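Local atomic coordinates of orotidine 5'-phosphate decarboxylase (PDB entry 4LUI), a protein that probably catalyses the decarboxylation of orotidine 5'-monophosphate to uridine 5'-monophosphate, the last step of de novo UMP synthesis. Residues P86-N89 with E90-K94. Residues are numbered along the deposited sequence; the frame is centred on the assembly and turned at random.
Sequences PATN and EKIAK
Over one face of the Glu90 carboxylate, almost straight above OE1, sits a water that bridges to the carbonyl of Ala87; it donates to both, at 2.9 Å to Ala87 O and a weak 3.1 Å to Glu90 OE1. Tilted out of the carboxylate plane on that same side, Lys94 NZ forms a salt bridge with Glu90 OE2 at 3.4 Å, whose hydrogen bond is weak. With CG anti to the backbone N (chi1 170°) and the chain extended beyond it, Glu90 carries its carboxylate along the helix to this ammonium, while its side chain also touches Val120 of helix 111-124. The carboxamide of Asn89, the other flat group, turns out of this segment pair: OD1 accepts from the backbone N of Asp84, just before the helix, and ND2 donates to Ser113 O, so both ends of this buried amide are satisfied.

Backbone bonds of the i to i+4 kind define the first turns of helix 86-97. Ile92 N reaches Thr88 O at 2.9 Å with an N-H...O angle of 172°, whereas Lys91 N to Ala87 O is weak. The aliphatic part of Lys91 runs past that same oxygen, its CG 3.4 Å from Ala87 O, and its NZ donates to a second water, which is hydrogen-bonded to Thr88 OG1. The torsion (chi1 -63°) that sets OG1 beside the backbone N puts CG2 beside the carbonyl carbon, where Ile92 CD1 comes to 3.9 Å from Thr88 CG2, the two side chains crossing at a slant. Pro55 of the second subunit packs on Lys91 and Ile92.

This helix follows strand 75-82 of the TIM barrel, and Pro86, Ala87 and Thr88 belong to the predicted substrate-binding segment. The chemistry implies two kinds of hold: waters and a weak ion pair around Glu90 and Lys91, and a buried amide whose two direct bonds probably fix the preceding loop and helix 111-124 against this one.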
# COMPACT_ATOMS: atom_id res chain seq x y z
N PRO B 86 -1.63 -12.98 2.39
CA PRO B 86 -2.37 -13.46 1.22
C PRO B 86 -3.88 -13.16 1.21
O PRO B 86 -4.36 -12.67 0.19
CB PRO B 86 -2.11 -14.97 1.25
CG PRO B 86 -0.70 -15.04 1.77
CD PRO B 86 -0.60 -13.95 2.82
N ALA B 87 -4.59 -13.42 2.31
CA ALA B 87 -6.04 -13.22 2.34
C ALA B 87 -6.43 -11.77 2.05
O ALA B 87 -7.37 -11.51 1.31
CB ALA B 87 -6.61 -13.66 3.68
N THR B 88 -5.71 -10.84 2.64
CA THR B 88 -6.01 -9.43 2.41
C THR B 88 -5.60 -8.98 1.01
O THR B 88 -6.32 -8.23 0.35
CB THR B 88 -5.38 -8.57 3.50
OG1 THR B 88 -5.96 -8.94 4.76
CG2 THR B 88 -5.66 -7.08 3.25
N ASN B 89 -4.43 -9.44 0.56
CA ASN B 89 -3.99 -9.15 -0.80
C ASN B 89 -5.02 -9.59 -1.83
O ASN B 89 -5.28 -8.87 -2.80
CB ASN B 89 -2.64 -9.83 -1.11
CG ASN B 89 -1.45 -9.00 -0.69
OD1 ASN B 89 -1.56 -8.12 0.17
ND2 ASN B 89 -0.30 -9.26 -1.30
N GLU B 90 -5.60 -10.77 -1.61
CA GLU B 90 -6.62 -11.30 -2.52
C GLU B 90 -7.84 -10.37 -2.59
O GLU B 90 -8.34 -10.06 -3.67
CB GLU B 90 -7.04 -12.71 -2.11
CG GLU B 90 -8.25 -13.21 -2.87
CD GLU B 90 -8.70 -14.57 -2.40
OE1 GLU B 90 -8.16 -15.06 -1.38
OE2 GLU B 90 -9.60 -15.15 -3.05
N LYS B 91 -8.30 -9.90 -1.43
CA LYS B 91 -9.45 -9.01 -1.37
C LYS B 91 -9.17 -7.66 -2.05
O LYS B 91 -10.02 -7.14 -2.77
CB LYS B 91 -9.87 -8.78 0.09
CG LYS B 91 -10.42 -10.03 0.76
CD LYS B 91 -10.72 -9.77 2.23
CE LYS B 91 -11.08 -11.06 2.95
NZ LYS B 91 -11.16 -10.85 4.42
N ILE B 92 -7.99 -7.10 -1.79
CA ILE B 92 -7.57 -5.86 -2.45
C ILE B 92 -7.50 -6.07 -3.97
O ILE B 92 -7.99 -5.23 -4.74
CB ILE B 92 -6.21 -5.37 -1.92
CG1 ILE B 92 -6.35 -4.94 -0.46
CG2 ILE B 92 -5.70 -4.19 -2.76
CD1 ILE B 92 -5.04 -4.61 0.24
N ALA B 93 -6.93 -7.19 -4.40
CA ALA B 93 -6.82 -7.48 -5.83
C ALA B 93 -8.19 -7.58 -6.51
O ALA B 93 -8.39 -7.06 -7.61
CB ALA B 93 -6.03 -8.75 -6.04
N LYS B 94 -9.13 -8.26 -5.86
CA LYS B 94 -10.46 -8.41 -6.45
C LYS B 94 -11.13 -7.06 -6.67
O LYS B 94 -11.66 -6.78 -7.75
CB LYS B 94 -11.35 -9.30 -5.57
CG LYS B 94 -10.97 -10.77 -5.62
CD LYS B 94 -12.00 -11.62 -4.90
CE LYS B 94 -11.58 -13.08 -4.85
NZ LYS B 94 -12.59 -13.90 -4.12
O HOH W 1 -9.55 -13.43 0.89
O HOH W 2 -8.26 -10.51 5.04